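Local structure of putative cell adhesion protein (Bacteroides fragilis, 4H40) at residues S26-A31 with S296-A301; G137-A142 with T181-F186. The protein is a putative cell adhesion protein of the fimbrillin-like family and probably serves as a building block of pili on the surface of this gut bacterium. All coordinates share one frame; numbering follows the deposited sequence.

Both contacts lie on strands 177-190 and 296-305, which are parallel neighbours in this all-beta fimbrillin-like protein. In contact 1 the loop 26-31 meets the start of strand 296-305; in contact 2 the segment 137-142 meets strand 177-190, and along the chain it is nested inside the loop that contact 1 closes. The centres of the contacts are about 12 Å apart. Backbone pairs join them: Tyr-297 N lies 2.7 Å from Arg-183 O and Tyr-299 N 2.8 Å from Gln-185 O, both probable hydrogen bonds. Side chains meet too, the ring of Tyr-299 packing on that of Phe-186.

Contact 1 of 2, residues S26-A31 with S296-A301; sequences SISPSA and SYNYTA
The backbones of 26-31 and 296-301 come closest at Ser-28 and Ser-296, whose CA atoms are 4.9 Å apart, and one backbone hydrogen bond joins the two segments, from Ser-296 N to Ile-27 O (2.8 Å). This is a loop-to-strand contact of the fimbrillin-like beta fold: the irregular chain after strand 23-24 lies against the beginning of strand 296-305. A backbone hydrogen bond between Ile-27 and Gly-294 adds a second tie between the loop and the approach to this strand.

Beside the backbone bond, two serine hydroxyls meet tip to tip, with Ser-26 OG 2.7 Å from Ser-296 OG in a hydrogen bond that either could donate. Ser-26 turns its OG away from its own backbone N (chi1 180°), which carries the hydroxyl over to Ser-296. There the partner OG stands beside its backbone N and anti to its carbonyl carbon (chi1 -71°). The proline follows: Pro-29 CD lies 3.3 Å from Ser-296 O, and its CG makes the apolar contact with the ring of Tyr-297. Although Tyr-297 starts out directed away from the loop, the end of its side chain comes back toward Pro-29, the two groups crossing at a slant, and its hydroxyl is held by the backbone N of Thr-292. The strand also runs parallel to 177-190, with the Ser-296 side chain touching Arg-183. The proline touches the tyrosine most closely where Pro-29 CG lies 3.4 Å from Tyr-297 CE2.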
loop_
_atom_site.group_PDB
_atom_site.type_symbol
_atom_site.label_atom_id
_atom_site.label_comp_id
_atom_site.label_asym_id
_atom_site.label_seq_id
_atom_site.Cartn_x
_atom_site.Cartn_y
_atom_site.Cartn_z
ATOM N N SER B 26 13.906 -16.482 -5.089
ATOM C CA SER B 26 13.460 -15.161 -4.679
ATOM C C SER B 26 12.429 -15.264 -3.521
ATOM O O SER B 26 11.567 -16.149 -3.570
ATOM C CB SER B 26 12.845 -14.469 -5.886
ATOM O OG SER B 26 12.400 -13.180 -5.519
ATOM N N ILE B 27 12.537 -14.394 -2.483
ATOM C CA ILE B 27 11.621 -14.362 -1.329
ATOM C C ILE B 27 11.092 -12.943 -1.097
ATOM O O ILE B 27 11.597 -11.986 -1.672
ATOM C CB ILE B 27 12.259 -14.920 -0.021
ATOM C CG1 ILE B 27 13.527 -14.151 0.401
ATOM C CG2 ILE B 27 12.464 -16.439 -0.053
ATOM C CD1 ILE B 27 13.507 -13.725 1.896
ATOM N N SER B 28 10.096 -12.797 -0.236
ATOM C CA SER B 28 9.554 -11.473 0.061
ATOM C C SER B 28 10.510 -10.687 0.954
ATOM O O SER B 28 11.202 -11.300 1.777
ATOM C CB SER B 28 8.194 -11.592 0.732
ATOM O OG SER B 28 7.213 -12.001 -0.209
ATOM N N PRO B 29 10.518 -9.331 0.884
ATOM C CA PRO B 29 11.375 -8.562 1.794
ATOM C C PRO B 29 11.038 -8.765 3.278
ATOM O O PRO B 29 9.978 -9.267 3.669
ATOM C CB PRO B 29 11.117 -7.112 1.382
ATOM C CG PRO B 29 10.561 -7.190 0.037
ATOM C CD PRO B 29 9.763 -8.429 -0.009
ATOM N N SER B 30 12.017 -8.416 4.093
ATOM C CA SER B 30 12.085 -8.437 5.551
ATOM C C SER B 30 13.416 -7.775 5.887
ATOM O O SER B 30 14.401 -8.002 5.159
ATOM C CB SER B 30 11.964 -9.860 6.106
ATOM O OG SER B 30 13.035 -10.704 5.712
ATOM N N ALA B 31 13.430 -6.905 6.929
ATOM C CA ALA B 31 14.583 -6.107 7.374
ATOM C C ALA B 31 15.939 -6.842 7.281
ATOM O O ALA B 31 16.139 -7.910 7.877
ATOM C CB ALA B 31 14.362 -5.612 8.776
ATOM N N SER B 296 10.994 -10.593 -3.983
ATOM C CA SER B 296 9.728 -10.620 -4.716
ATOM C C SER B 296 8.804 -9.567 -4.178
ATOM O O SER B 296 8.641 -9.444 -2.968
ATOM C CB SER B 296 9.054 -11.980 -4.606
ATOM O OG SER B 296 9.722 -12.987 -5.342
ATOM N N TYR B 297 8.190 -8.817 -5.078
ATOM C CA TYR B 297 7.252 -7.764 -4.744
ATOM C C TYR B 297 5.950 -8.234 -5.357
ATOM O O TYR B 297 5.736 -8.104 -6.563
ATOM C CB TYR B 297 7.788 -6.385 -5.237
ATOM C CG TYR B 297 9.140 -6.084 -4.619
ATOM C CD1 TYR B 297 10.316 -6.559 -5.200
ATOM C CD2 TYR B 297 9.235 -5.458 -3.381
ATOM C CE1 TYR B 297 11.550 -6.393 -4.583
ATOM C CE2 TYR B 297 10.469 -5.262 -2.767
ATOM C CZ TYR B 297 11.619 -5.773 -3.350
ATOM O OH TYR B 297 12.839 -5.573 -2.744
ATOM N N ASN B 298 5.203 -9.005 -4.551
ATOM C CA ASN B 298 3.940 -9.665 -4.881
ATOM C C ASN B 298 2.731 -8.807 -4.598
ATOM O O ASN B 298 2.635 -8.227 -3.545
ATOM C CB ASN B 298 3.820 -10.937 -4.070
ATOM C CG ASN B 298 5.034 -11.794 -4.198
ATOM O OD1 ASN B 298 5.602 -11.914 -5.286
ATOM N ND2 ASN B 298 5.476 -12.376 -3.087
ATOM N N TYR B 299 1.824 -8.739 -5.542
ATOM C CA TYR B 299 0.574 -8.002 -5.475
ATOM C C TYR B 299 -0.565 -8.961 -5.789
ATOM O O TYR B 299 -0.348 -9.923 -6.527
ATOM C CB TYR B 299 0.590 -6.832 -6.459
ATOM C CG TYR B 299 1.544 -5.730 -6.052
ATOM C CD1 TYR B 299 2.906 -5.807 -6.351
ATOM C CD2 TYR B 299 1.081 -4.586 -5.400
ATOM C CE1 TYR B 299 3.788 -4.797 -5.967
ATOM C CE2 TYR B 299 1.946 -3.560 -5.043
ATOM C CZ TYR B 299 3.303 -3.689 -5.288
ATOM O OH TYR B 299 4.147 -2.700 -4.862
ATOM N N THR B 300 -1.741 -8.760 -5.149
ATOM C CA THR B 300 -2.946 -9.570 -5.379
ATOM C C THR B 300 -4.055 -8.578 -5.698
ATOM O O THR B 300 -4.388 -7.714 -4.881
ATOM C CB THR B 300 -3.221 -10.548 -4.237
ATOM O OG1 THR B 300 -1.997 -11.231 -3.970
ATOM C CG2 THR B 300 -4.199 -11.600 -4.611
ATOM N N ALA B 301 -4.511 -8.607 -6.949
ATOM C CA ALA B 301 -5.533 -7.685 -7.392
ATOM C C ALA B 301 -6.846 -8.457 -7.707
ATOM O O ALA B 301 -6.778 -9.615 -8.109
ATOM C CB ALA B 301 -5.030 -6.907 -8.604
#

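Contact 2 of 2, residues G137-A142 with T181-F186; sequences GEYLLA and TARMQF
Van der Waals packing of the Tyr-139 ring and phenol oxygen against the methylenes of Arg-183 carries much of this meeting of 137-142 with 181-186, beside an antiparallel strand pairing of the fimbrillin-like beta fold. Strand 141-142 pairs with 177-190, Ala-142 bonding through its backbone with Ile-178, and Leu-140 just before it with Gln-180; ahead of this the two chains part, with CA atoms 6.2 Å apart at Tyr-139 and Thr-181. The tyrosine ring spans the gap and meets the arginine stem at its edge, near the ring plane: Tyr-139 CE1 lies 3.7 Å from Arg-183 CG, and Tyr-139 OH is nearer still to that carbon, at 3.3 Å. Extended through chi1 and chi2 (179° and 178°), the arginine carries its CB, CG and CD past the phenol end of the ring. Its guanidinium comes to lie nearly parallel to that ring, the planes 19° apart. The methyl CG2 of Thr-181 packs 3.7 Å from Glu-138 O.

Among the polar contacts, one water joins the backbones where they separate, accepting from Leu-140 N and from Thr-181 N, each at 3.0 Å. Thr-181 OG1 bonds to the next residue's carbonyl, Ala-182 O (3.2 Å). The phenol of Tyr-139 is hydrogen-bonded to His-254 ND1 on strand 251-257, which ties the ring to the strand flanking 177-190. The Glu-138 carboxylate is engaged elsewhere, in a salt bridge with Lys-124 and a hydrogen bond with Gly-135 N. The far end of the arginine is fixed within its own strand: Arg-183 NH2 donates to Gln-185 OE1 at 2.7 Å, with the oxygen almost exactly in the guanidinium plane.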
loop_
_atom_site.group_PDB
_atom_site.type_symbol
_atom_site.label_atom_id
_atom_site.label_comp_id
_atom_site.label_asym_id
_atom_site.label_seq_id
_atom_site.Cartn_x
_atom_site.Cartn_y
_atom_site.Cartn_z
ATOM N N GLY B 137 12.833 -7.122 -17.261
ATOM C CA GLY B 137 12.104 -8.208 -17.894
ATOM C C GLY B 137 12.936 -9.456 -18.084
ATOM O O GLY B 137 12.731 -10.201 -19.051
ATOM N N GLU B 138 13.874 -9.693 -17.156
ATOM C CA GLU B 138 14.706 -10.885 -17.162
ATOM C C GLU B 138 15.257 -11.228 -15.787
ATOM O O GLU B 138 15.453 -10.350 -14.951
ATOM C CB GLU B 138 15.843 -10.777 -18.175
ATOM C CG GLU B 138 16.871 -9.713 -17.875
ATOM C CD GLU B 138 17.908 -9.636 -18.971
ATOM O OE1 GLU B 138 18.648 -10.633 -19.128
ATOM O OE2 GLU B 138 17.919 -8.633 -19.724
ATOM N N TYR B 139 15.486 -12.528 -15.564
ATOM C CA TYR B 139 16.083 -13.038 -14.334
ATOM C C TYR B 139 17.488 -13.461 -14.614
ATOM O O TYR B 139 17.766 -13.918 -15.716
ATOM C CB TYR B 139 15.288 -14.218 -13.746
ATOM C CG TYR B 139 13.855 -13.895 -13.437
ATOM C CD1 TYR B 139 13.523 -13.009 -12.416
ATOM C CD2 TYR B 139 12.818 -14.471 -14.164
ATOM C CE1 TYR B 139 12.195 -12.702 -12.131
ATOM C CE2 TYR B 139 11.479 -14.200 -13.857
ATOM C CZ TYR B 139 11.178 -13.297 -12.858
ATOM O OH TYR B 139 9.873 -12.991 -12.600
ATOM N N LEU B 140 18.384 -13.274 -13.627
ATOM C CA LEU B 140 19.764 -13.715 -13.712
ATOM C C LEU B 140 20.218 -14.221 -12.375
ATOM O O LEU B 140 20.300 -13.478 -11.396
ATOM C CB LEU B 140 20.753 -12.666 -14.251
ATOM C CG LEU B 140 22.210 -13.154 -14.286
ATOM C CD1 LEU B 140 22.561 -13.857 -15.592
ATOM C CD2 LEU B 140 23.164 -12.040 -13.952
ATOM N N LEU B 141 20.492 -15.518 -12.348
ATOM C CA LEU B 141 21.048 -16.202 -11.201
ATOM C C LEU B 141 22.533 -16.184 -11.381
ATOM O O LEU B 141 23.009 -16.360 -12.501
ATOM C CB LEU B 141 20.531 -17.637 -11.096
ATOM C CG LEU B 141 19.060 -17.865 -10.780
ATOM C CD1 LEU B 141 18.768 -19.330 -10.798
ATOM C CD2 LEU B 141 18.701 -17.349 -9.406
ATOM N N ALA B 142 23.272 -15.918 -10.322
ATOM C CA ALA B 142 24.722 -15.835 -10.417
ATOM C C ALA B 142 25.381 -15.975 -9.051
ATOM O O ALA B 142 24.708 -16.077 -8.018
ATOM C CB ALA B 142 25.115 -14.487 -11.031
ATOM N N THR B 181 18.480 -9.810 -9.738
ATOM C CA THR B 181 17.421 -8.842 -9.983
ATOM C C THR B 181 16.279 -8.978 -8.979
ATOM O O THR B 181 16.171 -9.975 -8.260
ATOM C CB THR B 181 16.845 -8.970 -11.425
ATOM O OG1 THR B 181 16.007 -10.092 -11.496
ATOM C CG2 THR B 181 17.876 -9.099 -12.468
ATOM N N ALA B 182 15.392 -7.984 -8.980
ATOM C CA ALA B 182 14.181 -8.032 -8.201
ATOM C C ALA B 182 13.143 -8.752 -9.046
ATOM O O ALA B 182 13.346 -8.951 -10.253
ATOM C CB ALA B 182 13.728 -6.614 -7.869
ATOM N N ARG B 183 12.037 -9.142 -8.434
ATOM C CA ARG B 183 10.937 -9.803 -9.106
ATOM C C ARG B 183 9.639 -9.155 -8.693
ATOM O O ARG B 183 9.442 -8.863 -7.517
ATOM C CB ARG B 183 10.933 -11.293 -8.761
ATOM C CG ARG B 183 9.794 -12.053 -9.418
ATOM C CD ARG B 183 9.841 -13.516 -9.094
ATOM N NE ARG B 183 8.506 -14.086 -9.100
ATOM C CZ ARG B 183 8.137 -15.108 -9.859
ATOM N NH1 ARG B 183 9.014 -15.688 -10.676
ATOM N NH2 ARG B 183 6.894 -15.570 -9.800
HETATM N N MSE B 184 8.752 -8.924 -9.652
HETATM C CA MSE B 184 7.415 -8.399 -9.397
HETATM C C MSE B 184 6.425 -9.444 -9.870
HETATM O O MSE B 184 6.640 -10.071 -10.912
HETATM C CB MSE B 184 7.172 -7.041 -10.052
HETATM C CG MSE B 184 8.008 -5.945 -9.427
HETATM SE SE MSE B 184 7.595 -4.133 -10.011
HETATM C CE MSE B 184 6.262 -3.716 -8.689
ATOM N N GLN B 185 5.397 -9.713 -9.058
ATOM C CA GLN B 185 4.372 -10.656 -9.415
ATOM C C GLN B 185 3.005 -10.064 -9.144
ATOM O O GLN B 185 2.801 -9.449 -8.113
ATOM C CB GLN B 185 4.562 -11.952 -8.661
ATOM C CG GLN B 185 3.626 -13.007 -9.148
ATOM C CD GLN B 185 3.741 -14.224 -8.327
ATOM O OE1 GLN B 185 4.513 -15.120 -8.640
ATOM N NE2 GLN B 185 2.958 -14.288 -7.276
ATOM N N PHE B 186 2.074 -10.253 -10.081
ATOM C CA PHE B 186 0.694 -9.809 -10.017
ATOM C C PHE B 186 -0.218 -11.026 -10.228
ATOM O O PHE B 186 -0.094 -11.743 -11.225
ATOM C CB PHE B 186 0.420 -8.699 -11.057
ATOM C CG PHE B 186 1.450 -7.579 -11.012
ATOM C CD1 PHE B 186 1.307 -6.511 -10.131
ATOM C CD2 PHE B 186 2.578 -7.619 -11.807
ATOM C CE1 PHE B 186 2.281 -5.528 -10.037
ATOM C CE2 PHE B 186 3.560 -6.629 -11.707
ATOM C CZ PHE B 186 3.414 -5.604 -10.814
HETATM O O HOH W 1 17.371 -12.389 -10.910
#